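Local atomic coordinates of putative metalloprotease II (Bacteroides fragilis, PDB entry 4ON1), a protein that probably cleaves proteins as a zinc-dependent extracellular endopeptidase, related to fragilysin and encoded by the pathogenicity island. Residues K209-G214 with S250-A255; Q349-T354 with P362-A367; V73-G78 with N85-Q90; D102-I107 with R157-K162. All coordinates share one frame; numbering follows the deposited sequence.

Contacts 3 and 4 both belong to the fragilysin-type N-terminal region, while contact 2 forms part of the metallopeptidase fold and contact 1 joins two of its loops. Contact 2 is the one at the zinc site: the Met352 side chain comes about 5 Å from the zinc ion, which His334, His338, His344 and Asp176 bind. Contacts 3 and 4 have centres about 16 Å apart, with nearest atoms about 6 Å apart. Each comes within about 7 Å of contact 2, nearest atoms again. Helix 217-230 touches side chains of contacts 2 and 3, and Tyr330 those of contacts 2 and 4. Contact 1 is remote, its centre about 30 Å from that of contact 2.

Contact 1: K209-G214 with S250-A255; sequences KEKDGG and SHKGGA
Lys211 and Lys252 run side by side and point the same way, two extended chains whose aliphatic parts touch at Lys211 CD and Lys252 CE, 3.6 Å apart. Their ammonium groups end up as neighbours, with NZ of Lys211 4.3 Å from NZ of Lys252. Both residues are exposed, so solvent probably screens much of the repulsion. Asp212 slants across the Lys252 chain; its OD2 is 4.2 Å from Lys252 NZ, too far for a salt bridge but close enough to offset some of the positive charge. Glu210 heads elsewhere: with CG anti to the backbone N (chi1 176°), its CG comes to 3.4 Å from His251 O and the carboxylate lies beside the Gly253 backbone, Glu210 OE2 3.5 Å from Gly253 N. The far end is held by a salt bridge from OE1 to Arg288, which also binds Gly254 O. Glu210 to Gly213 form a type II beta turn, closed by Gly213 N to Glu210 O. This turn follows strand 201-209, and the partner loop follows strand 240-248, its parallel neighbour in the metallopeptidase fold, so the contact ties together two adjacent strand exits. The one direct hydrogen bond between the two segments runs from Lys211 N to His251 O (2.8 Å), the donor standing 39° out of the carbonyl plane. A water lies 2.8 Å from Lys211 O and accepts from Gly253 N.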
loop_
_atom_site.group_PDB
_atom_site.type_symbol
_atom_site.label_atom_id
_atom_site.label_comp_id
_atom_site.label_asym_id
_atom_site.label_seq_id
_atom_site.Cartn_x
_atom_site.Cartn_y
_atom_site.Cartn_z
ATOM N N LYS A 209 -9.073 6.974 6.719
ATOM C CA LYS A 209 -7.966 7.548 7.492
ATOM C C LYS A 209 -8.414 7.903 8.894
ATOM O O LYS A 209 -9.338 8.695 9.071
ATOM C CB LYS A 209 -7.393 8.792 6.799
ATOM C CG LYS A 209 -6.798 8.483 5.430
ATOM C CD LYS A 209 -6.503 9.745 4.633
ATOM C CE LYS A 209 -5.355 10.527 5.245
ATOM N NZ LYS A 209 -5.008 11.702 4.401
ATOM N N GLU A 210 -7.760 7.308 9.888
ATOM C CA GLU A 210 -8.025 7.631 11.288
ATOM C C GLU A 210 -7.721 9.108 11.526
ATOM O O GLU A 210 -6.703 9.625 11.063
ATOM C CB GLU A 210 -7.191 6.741 12.217
ATOM C CG GLU A 210 -7.328 7.053 13.710
ATOM C CD GLU A 210 -6.440 6.166 14.583
ATOM O OE1 GLU A 210 -6.422 4.931 14.371
ATOM O OE2 GLU A 210 -5.745 6.709 15.465
ATOM N N LYS A 211 -8.637 9.812 12.178
ATOM C CA LYS A 211 -8.398 11.218 12.489
ATOM C C LYS A 211 -7.228 11.373 13.453
ATOM O O LYS A 211 -7.170 10.702 14.486
ATOM C CB LYS A 211 -9.647 11.879 13.064
ATOM C CG LYS A 211 -9.469 13.391 13.249
ATOM C CD LYS A 211 -10.722 14.034 13.800
ATOM C CE LYS A 211 -10.558 15.546 13.916
ATOM N NZ LYS A 211 -11.786 16.188 14.473
ATOM N N ASP A 212 -6.294 12.249 13.089
ATOM C CA ASP A 212 -5.034 12.438 13.806
ATOM C C ASP A 212 -4.210 11.159 13.843
ATOM O O ASP A 212 -3.310 11.025 14.665
ATOM C CB ASP A 212 -5.273 12.945 15.234
ATOM C CG ASP A 212 -6.093 14.226 15.273
ATOM O OD1 ASP A 212 -5.939 15.062 14.357
ATOM O OD2 ASP A 212 -6.886 14.396 16.224
ATOM N N GLY A 213 -4.505 10.231 12.934
ATOM C CA GLY A 213 -3.781 8.973 12.874
ATOM C C GLY A 213 -2.417 9.088 12.220
ATOM O O GLY A 213 -1.573 8.202 12.380
ATOM N N GLY A 214 -2.207 10.163 11.461
ATOM C CA GLY A 214 -0.903 10.442 10.877
ATOM C C GLY A 214 -0.512 9.679 9.613
ATOM O O GLY A 214 0.627 9.795 9.157
ATOM N N SER A 250 -13.730 11.300 11.113
ATOM C CA SER A 250 -13.560 11.993 12.378
ATOM C C SER A 250 -13.398 10.954 13.485
ATOM O O SER A 250 -13.652 11.226 14.657
ATOM C CB SER A 250 -14.741 12.929 12.655
ATOM O OG SER A 250 -15.905 12.189 12.965
ATOM N N HIS A 251 -12.972 9.752 13.105
ATOM C CA HIS A 251 -12.796 8.675 14.074
ATOM C C HIS A 251 -11.364 8.630 14.580
ATOM O O HIS A 251 -10.428 8.430 13.800
ATOM C CB HIS A 251 -13.173 7.326 13.464
ATOM C CG HIS A 251 -12.896 6.161 14.362
ATOM N ND1 HIS A 251 -13.615 5.918 15.514
ATOM C CD2 HIS A 251 -11.987 5.160 14.267
ATOM C CE1 HIS A 251 -13.156 4.823 16.094
ATOM N NE2 HIS A 251 -12.168 4.341 15.358
ATOM N N LYS A 252 -11.200 8.842 15.884
ATOM C CA LYS A 252 -9.891 8.794 16.544
ATOM C C LYS A 252 -9.688 7.500 17.324
ATOM O O LYS A 252 -10.653 6.803 17.635
ATOM C CB LYS A 252 -9.737 9.983 17.492
ATOM C CG LYS A 252 -9.967 11.333 16.845
ATOM C CD LYS A 252 -9.937 12.438 17.898
ATOM C CE LYS A 252 -10.349 13.783 17.322
ATOM N NZ LYS A 252 -10.412 14.847 18.367
ATOM N N GLY A 253 -8.434 7.196 17.654
ATOM C CA GLY A 253 -8.102 6.046 18.488
ATOM C C GLY A 253 -6.905 6.345 19.378
ATOM O O GLY A 253 -6.164 7.297 19.111
ATOM N N GLY A 254 -6.723 5.586 20.459
ATOM C CA GLY A 254 -5.548 5.791 21.294
ATOM C C GLY A 254 -4.361 5.050 20.699
ATOM O O GLY A 254 -4.527 4.078 19.952
ATOM N N ALA A 255 -3.158 5.474 21.063
ATOM C CA ALA A 255 -1.947 4.920 20.457
ATOM C C ALA A 255 -1.639 3.463 20.812
ATOM O O ALA A 255 -1.161 2.700 19.969
ATOM C CB ALA A 255 -0.755 5.796 20.828
HETATM O O HOH W 1 -6.047 8.951 16.320
#

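Contact 2: Q349-T354 with P362-A367; sequences QDLMYT and PNHLSA
Asp350 reaches across to the backbone before Ser366, where OD2 takes a hydrogen bond from Leu365 N at 2.8 Å. That donor arrives from above the carboxylate plane, 49° out of it. The other oxygen, OD1, uses its anti lone pair for Met352 N and forms an Asx turn; it also accepts a hydrogen bond from a water that lies 2.9 Å from His364 ND1, in the plane of the imidazole. Close by, Leu351 N donates to Asn363 O at 3.0 Å and almost straight (171°). The tight side is built round the buried His364 ring. Met352 CG meets its edge at CE1, 3.5 Å away, while Leu351 CD2 makes an off-centre CH-pi contact 4.2 Å from the ring centroid. Chi1 of -55° and further bends at chi2 and chi3 fold Met352 back on itself, and the side chain also touches zinc ligands His334 and His338. The other side is looser and faces solvent: Gln349 CB merely touches Leu365 CD1 at 3.8 Å. The type I turn from Asp350 to Tyr353 is the Met-turn of metzincin peptidases, which follows the zinc-binding helix 331-340. Leu351 O also accepts from His334 ND1, so the carboxylate probably acts on the site indirectly, by steadying the turn whose Leu351 carbonyl holds the zinc ligand His334.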
loop_
_atom_site.group_PDB
_atom_site.type_symbol
_atom_site.label_atom_id
_atom_site.label_comp_id
_atom_site.label_asym_id
_atom_site.label_seq_id
_atom_site.Cartn_x
_atom_site.Cartn_y
_atom_site.Cartn_z
ATOM N N GLN A 349 8.972 -15.832 1.970
ATOM C CA GLN A 349 8.840 -14.894 0.856
ATOM C C GLN A 349 7.374 -14.564 0.614
ATOM O O GLN A 349 7.039 -13.592 -0.068
ATOM C CB GLN A 349 9.454 -15.476 -0.419
ATOM C CG GLN A 349 10.945 -15.214 -0.593
ATOM C CD GLN A 349 11.501 -15.842 -1.863
ATOM O OE1 GLN A 349 11.095 -16.937 -2.259
ATOM N NE2 GLN A 349 12.431 -15.146 -2.510
ATOM N N ASP A 350 6.497 -15.373 1.191
ATOM C CA ASP A 350 5.073 -15.191 0.987
ATOM C C ASP A 350 4.535 -14.010 1.791
ATOM O O ASP A 350 4.918 -13.797 2.940
ATOM C CB ASP A 350 4.314 -16.466 1.359
ATOM C CG ASP A 350 2.905 -16.492 0.793
ATOM O OD1 ASP A 350 2.055 -15.691 1.259
ATOM O OD2 ASP A 350 2.650 -17.317 -0.112
ATOM N N LEU A 351 3.651 -13.246 1.162
ATOM C CA LEU A 351 2.939 -12.163 1.820
ATOM C C LEU A 351 2.298 -12.613 3.134
ATOM O O LEU A 351 2.239 -11.853 4.105
ATOM C CB LEU A 351 1.865 -11.612 0.886
ATOM C CG LEU A 351 0.944 -10.584 1.537
ATOM C CD1 LEU A 351 1.776 -9.385 2.006
ATOM C CD2 LEU A 351 -0.130 -10.151 0.561
ATOM N N MET A 352 1.811 -13.849 3.154
ATOM C CA MET A 352 1.080 -14.371 4.305
ATOM C C MET A 352 1.980 -15.156 5.268
ATOM O O MET A 352 1.500 -16.012 6.016
ATOM C CB MET A 352 -0.090 -15.248 3.834
ATOM C CG MET A 352 -1.047 -14.549 2.869
ATOM S SD MET A 352 -1.619 -12.972 3.536
ATOM C CE MET A 352 -2.601 -13.562 4.919
ATOM N N TYR A 353 3.280 -14.883 5.235
ATOM C CA TYR A 353 4.207 -15.500 6.182
ATOM C C TYR A 353 3.760 -15.265 7.628
ATOM O O TYR A 353 3.388 -14.149 8.013
ATOM C CB TYR A 353 5.622 -14.966 5.975
ATOM C CG TYR A 353 6.681 -15.752 6.719
ATOM C CD1 TYR A 353 7.723 -15.109 7.366
ATOM C CD2 TYR A 353 6.634 -17.138 6.769
ATOM C CE1 TYR A 353 8.701 -15.827 8.041
ATOM C CE2 TYR A 353 7.600 -17.866 7.440
ATOM C CZ TYR A 353 8.629 -17.203 8.076
ATOM O OH TYR A 353 9.589 -17.923 8.744
ATOM N N THR A 354 3.803 -16.339 8.410
ATOM C CA THR A 354 3.276 -16.377 9.770
ATOM C C THR A 354 4.020 -15.466 10.742
ATOM O O THR A 354 3.476 -15.054 11.769
ATOM C CB THR A 354 3.320 -17.816 10.309
ATOM O OG1 THR A 354 2.848 -18.717 9.300
ATOM C CG2 THR A 354 2.469 -17.964 11.564
ATOM N N PRO A 362 5.209 -8.909 -1.589
ATOM C CA PRO A 362 3.753 -8.718 -1.637
ATOM C C PRO A 362 3.067 -9.665 -2.614
ATOM O O PRO A 362 2.243 -9.232 -3.423
ATOM C CB PRO A 362 3.611 -7.263 -2.089
ATOM C CG PRO A 362 4.818 -7.035 -2.945
ATOM C CD PRO A 362 5.931 -7.842 -2.308
ATOM N N ASN A 363 3.387 -10.951 -2.509
ATOM C CA ASN A 363 2.879 -11.960 -3.426
ATOM C C ASN A 363 2.292 -13.142 -2.678
ATOM O O ASN A 363 2.865 -13.601 -1.690
ATOM C CB ASN A 363 3.989 -12.467 -4.357
ATOM C CG ASN A 363 4.621 -11.358 -5.176
ATOM O OD1 ASN A 363 5.577 -10.706 -4.738
ATOM N ND2 ASN A 363 4.099 -11.146 -6.374
ATOM N N HIS A 364 1.140 -13.620 -3.138
ATOM C CA HIS A 364 0.599 -14.885 -2.661
ATOM C C HIS A 364 1.260 -16.016 -3.437
ATOM O O HIS A 364 0.962 -16.230 -4.613
ATOM C CB HIS A 364 -0.926 -14.937 -2.826
ATOM C CG HIS A 364 -1.658 -13.982 -1.936
ATOM N ND1 HIS A 364 -1.839 -14.209 -0.588
ATOM C CD2 HIS A 364 -2.254 -12.795 -2.202
ATOM C CE1 HIS A 364 -2.515 -13.202 -0.061
ATOM N NE2 HIS A 364 -2.779 -12.330 -1.019
ATOM N N LEU A 365 2.145 -16.748 -2.768
ATOM C CA LEU A 365 2.903 -17.806 -3.414
ATOM C C LEU A 365 2.333 -19.177 -3.064
ATOM O O LEU A 365 2.759 -20.199 -3.602
ATOM C CB LEU A 365 4.373 -17.727 -3.008
ATOM C CG LEU A 365 5.054 -16.364 -3.173
ATOM C CD1 LEU A 365 6.477 -16.408 -2.598
ATOM C CD2 LEU A 365 5.064 -15.911 -4.635
ATOM N N SER A 366 1.372 -19.197 -2.151
ATOM C CA SER A 366 0.764 -20.452 -1.724
ATOM C C SER A 366 -0.420 -20.834 -2.613
ATOM O O SER A 366 -1.412 -20.104 -2.687
ATOM C CB SER A 366 0.311 -20.347 -0.266
ATOM O OG SER A 366 -0.709 -21.291 0.007
ATOM N N ALA A 367 -0.312 -21.976 -3.289
ATOM C CA ALA A 367 -1.410 -22.464 -4.119
ATOM C C ALA A 367 -2.674 -22.664 -3.285
ATOM O O ALA A 367 -3.787 -22.387 -3.738
ATOM C CB ALA A 367 -1.021 -23.764 -4.808
HETATM O O HOH W 2 -0.493 -16.644 0.312
#

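Contact 3: V73-G78 with N85-Q90; sequences VYLFEG and NAILSQ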
loop_
_atom_site.group_PDB
_atom_site.type_symbol
_atom_site.label_atom_id
_atom_site.label_comp_id
_atom_site.label_asym_id
_atom_site.label_seq_id
_atom_site.Cartn_x
_atom_site.Cartn_y
_atom_site.Cartn_z
ATOM N N VAL A 73 -5.714 8.618 -8.700
ATOM C CA VAL A 73 -4.290 8.349 -8.514
ATOM C C VAL A 73 -3.924 7.170 -9.411
ATOM O O VAL A 73 -4.696 6.228 -9.541
ATOM C CB VAL A 73 -3.939 8.022 -7.043
ATOM C CG1 VAL A 73 -2.461 7.659 -6.910
ATOM C CG2 VAL A 73 -4.300 9.185 -6.121
ATOM N N TYR A 74 -2.771 7.242 -10.063
ATOM C CA TYR A 74 -2.405 6.235 -11.047
ATOM C C TYR A 74 -1.206 5.405 -10.587
ATOM O O TYR A 74 -0.300 5.907 -9.919
ATOM C CB TYR A 74 -2.130 6.897 -12.402
ATOM C CG TYR A 74 -3.308 7.693 -12.938
ATOM C CD1 TYR A 74 -4.432 7.050 -13.451
ATOM C CD2 TYR A 74 -3.306 9.083 -12.910
ATOM C CE1 TYR A 74 -5.514 7.770 -13.936
ATOM C CE2 TYR A 74 -4.386 9.815 -13.390
ATOM C CZ TYR A 74 -5.482 9.153 -13.902
ATOM O OH TYR A 74 -6.546 9.876 -14.383
ATOM N N LEU A 75 -1.238 4.119 -10.912
ATOM C CA LEU A 75 -0.159 3.210 -10.565
ATOM C C LEU A 75 0.594 2.806 -11.826
ATOM O O LEU A 75 0.017 2.745 -12.910
ATOM C CB LEU A 75 -0.699 1.966 -9.850
ATOM C CG LEU A 75 -1.468 2.177 -8.545
ATOM C CD1 LEU A 75 -1.855 0.841 -7.913
ATOM C CD2 LEU A 75 -0.630 2.985 -7.570
ATOM N N PHE A 76 1.885 2.533 -11.673
ATOM C CA PHE A 76 2.726 2.130 -12.791
ATOM C C PHE A 76 3.624 1.006 -12.320
ATOM O O PHE A 76 3.921 0.919 -11.131
ATOM C CB PHE A 76 3.572 3.298 -13.304
ATOM C CG PHE A 76 2.782 4.534 -13.623
ATOM C CD1 PHE A 76 2.413 4.815 -14.934
ATOM C CD2 PHE A 76 2.429 5.428 -12.617
ATOM C CE1 PHE A 76 1.694 5.962 -15.241
ATOM C CE2 PHE A 76 1.707 6.576 -12.911
ATOM C CZ PHE A 76 1.338 6.843 -14.226
ATOM N N GLU A 77 4.047 0.147 -13.241
ATOM C CA GLU A 77 4.971 -0.924 -12.897
ATOM C C GLU A 77 5.908 -1.291 -14.047
ATOM O O GLU A 77 5.591 -1.095 -15.227
ATOM C CB GLU A 77 4.205 -2.173 -12.448
ATOM C CG GLU A 77 3.430 -2.861 -13.559
ATOM C CD GLU A 77 2.608 -4.039 -13.053
ATOM O OE1 GLU A 77 2.799 -4.450 -11.887
ATOM O OE2 GLU A 77 1.765 -4.550 -13.823
ATOM N N GLY A 78 7.070 -1.815 -13.672
ATOM C CA GLY A 78 8.057 -2.339 -14.598
ATOM C C GLY A 78 7.572 -3.584 -15.302
ATOM O O GLY A 78 6.762 -4.339 -14.760
ATOM N N ASN A 85 8.088 0.180 -9.430
ATOM C CA ASN A 85 6.727 0.690 -9.324
ATOM C C ASN A 85 6.768 2.198 -9.210
ATOM O O ASN A 85 7.762 2.756 -8.745
ATOM C CB ASN A 85 5.993 0.112 -8.106
ATOM C CG ASN A 85 5.635 -1.355 -8.273
ATOM O OD1 ASN A 85 6.175 -2.222 -7.581
ATOM N ND2 ASN A 85 4.728 -1.640 -9.200
ATOM N N ALA A 86 5.683 2.854 -9.616
ATOM C CA ALA A 86 5.562 4.296 -9.451
ATOM C C ALA A 86 4.122 4.661 -9.180
ATOM O O ALA A 86 3.205 3.895 -9.489
ATOM C CB ALA A 86 6.079 5.041 -10.689
ATOM N N ILE A 87 3.940 5.828 -8.576
ATOM C CA ILE A 87 2.623 6.356 -8.253
ATOM C C ILE A 87 2.529 7.803 -8.703
ATOM O O ILE A 87 3.441 8.578 -8.440
ATOM C CB ILE A 87 2.357 6.261 -6.739
ATOM C CG1 ILE A 87 2.501 4.804 -6.275
ATOM C CG2 ILE A 87 0.979 6.796 -6.397
ATOM C CD1 ILE A 87 2.443 4.628 -4.776
ATOM N N LEU A 88 1.442 8.168 -9.386
ATOM C CA LEU A 88 1.220 9.567 -9.737
ATOM C C LEU A 88 -0.062 10.085 -9.122
ATOM O O LEU A 88 -1.153 9.645 -9.474
ATOM C CB LEU A 88 1.166 9.777 -11.255
ATOM C CG LEU A 88 0.792 11.220 -11.636
ATOM C CD1 LEU A 88 1.786 12.238 -11.071
ATOM C CD2 LEU A 88 0.681 11.376 -13.141
ATOM N N SER A 89 0.088 11.019 -8.191
ATOM C CA SER A 89 -1.043 11.744 -7.636
ATOM C C SER A 89 -0.922 13.195 -8.049
ATOM O O SER A 89 0.148 13.630 -8.467
ATOM C CB SER A 89 -1.070 11.621 -6.113
ATOM O OG SER A 89 -1.860 12.637 -5.523
ATOM N N GLN A 90 -1.999 13.955 -7.923
ATOM C CA GLN A 90 -1.924 15.374 -8.229
ATOM C C GLN A 90 -1.111 16.133 -7.175
ATOM O O GLN A 90 -0.664 17.249 -7.426
ATOM C CB GLN A 90 -3.331 15.970 -8.361
ATOM C CG GLN A 90 -4.052 15.478 -9.609
ATOM C CD GLN A 90 -5.446 16.043 -9.756
ATOM O OE1 GLN A 90 -5.819 17.001 -9.077
ATOM N NE2 GLN A 90 -6.221 15.462 -10.665
#
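Phe76 has CG opposite its carbonyl carbon (chi1 -52°), and with chi2 at -99° this lays the edge of the phenyl ring along Ala86 O and Leu88 CB. CE2 of the ring is 3.6 Å from Leu88 CB, and Ala86 CB packs 4.0 Å from Phe76 CB. On the other face of the strands Leu75 and Ile87 lie alongside each other, CD2 of the leucine 3.8 Å from CG1 of the isoleucine. The Val73 side chain slants across Ile87, Val73 CG1 to Ile87 CG2 3.6 Å. Between the two layers of side chains strands 71-78 and 84-88 form an antiparallel beta hairpin. Tyr74 with Leu88 and Phe76 with Ala86 are the hydrogen-bonded pairs, each joined by two backbone bonds. Leu75 with Ile87 and Glu77 with Asn85 are non-hydrogen-bonded pairs. Phe76 O is gripped twice: Ala86 N donates at 3.0 Å from 49° above the carbonyl plane, and Asn85 ND2 adds a weak bond of 3.3 Å. The Asn85 amide nitrogen also rests on Glu77 CB. Helix 28-35 packs on the Phe76, Ala86 and Leu88 side, and helix 217-230 on the Leu75 and Ile87 side. Backbone bonds therefore set the register, while apolar groups on both faces let the hairpin pack between two helices; near Gly78 an asparagine side chain supplements the ladder.

Contact 4: D102-I107 with R157-K162; sequences DLIDYI and RIDITK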
loop_
_atom_site.group_PDB
_atom_site.type_symbol
_atom_site.label_atom_id
_atom_site.label_comp_id
_atom_site.label_asym_id
_atom_site.label_seq_id
_atom_site.Cartn_x
_atom_site.Cartn_y
_atom_site.Cartn_z
ATOM N N ASP A 102 18.688 -3.358 -2.194
ATOM C CA ASP A 102 17.734 -2.720 -1.291
ATOM C C ASP A 102 16.533 -2.156 -2.037
ATOM O O ASP A 102 16.653 -1.677 -3.169
ATOM C CB ASP A 102 18.402 -1.604 -0.480
ATOM C CG ASP A 102 19.300 -2.140 0.619
ATOM O OD1 ASP A 102 19.348 -3.376 0.802
ATOM O OD2 ASP A 102 19.950 -1.326 1.306
ATOM N N LEU A 103 15.369 -2.235 -1.401
ATOM C CA LEU A 103 14.176 -1.588 -1.924
ATOM C C LEU A 103 14.183 -0.098 -1.547
ATOM O O LEU A 103 14.227 0.255 -0.363
ATOM C CB LEU A 103 12.920 -2.277 -1.399
ATOM C CG LEU A 103 11.602 -1.788 -1.987
ATOM C CD1 LEU A 103 11.533 -2.208 -3.440
ATOM C CD2 LEU A 103 10.426 -2.360 -1.209
ATOM N N ILE A 104 14.160 0.767 -2.555
ATOM C CA ILE A 104 14.295 2.211 -2.342
ATOM C C ILE A 104 13.045 2.977 -2.769
ATOM O O ILE A 104 12.518 2.748 -3.856
ATOM C CB ILE A 104 15.497 2.771 -3.121
ATOM C CG1 ILE A 104 16.761 1.967 -2.791
ATOM C CG2 ILE A 104 15.695 4.250 -2.817
ATOM C CD1 ILE A 104 17.180 2.046 -1.332
ATOM N N ASP A 105 12.563 3.863 -1.899
ATOM C CA ASP A 105 11.442 4.757 -2.220
ATOM C C ASP A 105 11.940 6.171 -2.524
ATOM O O ASP A 105 12.664 6.759 -1.717
ATOM C CB ASP A 105 10.441 4.816 -1.058
ATOM C CG ASP A 105 9.098 4.183 -1.394
ATOM O OD1 ASP A 105 8.799 3.985 -2.590
ATOM O OD2 ASP A 105 8.332 3.895 -0.450
ATOM N N TYR A 106 11.566 6.710 -3.682
ATOM C CA TYR A 106 11.822 8.122 -3.980
ATOM C C TYR A 106 10.498 8.863 -3.911
ATOM O O TYR A 106 9.551 8.493 -4.599
ATOM C CB TYR A 106 12.467 8.311 -5.358
ATOM C CG TYR A 106 13.778 7.585 -5.549
ATOM C CD1 TYR A 106 14.986 8.243 -5.381
ATOM C CD2 TYR A 106 13.807 6.244 -5.903
ATOM C CE1 TYR A 106 16.187 7.586 -5.557
ATOM C CE2 TYR A 106 15.002 5.575 -6.079
ATOM C CZ TYR A 106 16.189 6.251 -5.903
ATOM O OH TYR A 106 17.385 5.587 -6.078
ATOM N N ILE A 107 10.432 9.903 -3.079
ATOM C CA ILE A 107 9.169 10.569 -2.784
ATOM C C ILE A 107 9.260 12.063 -3.110
ATOM O O ILE A 107 10.177 12.753 -2.651
ATOM C CB ILE A 107 8.787 10.367 -1.293
ATOM C CG1 ILE A 107 8.692 8.868 -0.968
ATOM C CG2 ILE A 107 7.503 11.112 -0.938
ATOM C CD1 ILE A 107 8.974 8.537 0.499
ATOM N N ARG A 157 14.616 10.208 -0.376
ATOM C CA ARG A 157 15.003 8.851 -0.749
ATOM C C ARG A 157 15.070 7.987 0.507
ATOM O O ARG A 157 15.898 8.223 1.382
ATOM C CB ARG A 157 16.353 8.874 -1.467
ATOM C CG ARG A 157 16.877 7.531 -1.936
ATOM C CD ARG A 157 18.343 7.675 -2.286
ATOM N NE ARG A 157 18.860 6.548 -3.051
ATOM C CZ ARG A 157 19.322 5.427 -2.509
ATOM N NH1 ARG A 157 19.312 5.270 -1.191
ATOM N NH2 ARG A 157 19.788 4.461 -3.292
ATOM N N ILE A 158 14.191 6.997 0.592
ATOM C CA ILE A 158 14.099 6.144 1.772
ATOM C C ILE A 158 14.518 4.718 1.439
ATOM O O ILE A 158 13.997 4.123 0.497
ATOM C CB ILE A 158 12.672 6.102 2.341
ATOM C CG1 ILE A 158 12.126 7.513 2.535
ATOM C CG2 ILE A 158 12.657 5.337 3.659
ATOM C CD1 ILE A 158 12.828 8.253 3.654
ATOM N N ASP A 159 15.441 4.161 2.215
ATOM C CA ASP A 159 15.787 2.758 2.049
ATOM C C ASP A 159 14.820 1.902 2.866
ATOM O O ASP A 159 14.964 1.782 4.080
ATOM C CB ASP A 159 17.235 2.504 2.475
ATOM C CG ASP A 159 17.769 1.173 1.976
ATOM O OD1 ASP A 159 18.960 1.121 1.602
ATOM O OD2 ASP A 159 17.008 0.181 1.962
ATOM N N ILE A 160 13.835 1.315 2.192
ATOM C CA ILE A 160 12.817 0.512 2.868
ATOM C C ILE A 160 13.427 -0.724 3.522
ATOM O O ILE A 160 13.105 -1.073 4.659
ATOM C CB ILE A 160 11.719 0.053 1.879
ATOM C CG1 ILE A 160 11.109 1.251 1.140
ATOM C CG2 ILE A 160 10.641 -0.778 2.590
ATOM C CD1 ILE A 160 10.454 2.268 2.051
ATOM N N THR A 161 14.316 -1.383 2.792
ATOM C CA THR A 161 14.972 -2.580 3.289
ATOM C C THR A 161 15.701 -2.308 4.602
ATOM O O THR A 161 15.598 -3.086 5.549
ATOM C CB THR A 161 15.940 -3.137 2.245
ATOM O OG1 THR A 161 15.199 -3.487 1.067
ATOM C CG2 THR A 161 16.668 -4.364 2.782
ATOM N N LYS A 162 16.427 -1.196 4.658
ATOM C CA LYS A 162 17.104 -0.791 5.885
ATOM C C LYS A 162 16.113 -0.513 7.005
ATOM O O LYS A 162 16.287 -0.989 8.128
ATOM C CB LYS A 162 17.958 0.453 5.641
ATOM C CG LYS A 162 19.454 0.213 5.656
ATOM C CD LYS A 162 19.980 -0.221 4.307
ATOM C CE LYS A 162 21.478 0.045 4.203
ATOM N NZ LYS A 162 21.788 1.507 4.261
#
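Strand 102-109 pairs antiparallel with strand 153-159 just where the latter turns into helix 160-165, so Asp102 and Leu103 meet the first turn of the helix while Asp105 and Tyr106 meet the strand. Asp105 and Ile158 are the hydrogen-bonded pair, with both backbone bonds at 2.8 Å. Ile160 N to Leu103 O carries the ladder one step into the helix; Leu103 N then turns to a side chain, giving an almost straight bond to Thr161 OG1 (2.8 Å). The threonine chi1 of -61° sets OG1 beside its own backbone N, facing strand 102-109. Asp102 and Asp159 cross at about a right angle, carboxylate planes 68° apart. OD2 of Asp102 is 2.7 Å from OD1 of Asp159, close enough that one of the acids probably holds a proton. Asp159 OD2 also caps the helix, accepting from Lys162 N at 3.1 Å. On the same face of the strands, Ile104 CG2 lies over the centre of one guanidinium face of Arg157, 3.8 Å above it. Tyr106 runs alongside that arginine, its ring plane 87° from the guanidinium, and Glu49 takes both Tyr106 OH and Arg157 NE. Asp105 turns instead to Arg96. The contact thus belongs to an antiparallel strand pair of the fragilysin-type N-terminal region, whose second strand leads directly into a helix N-capped by Asp159.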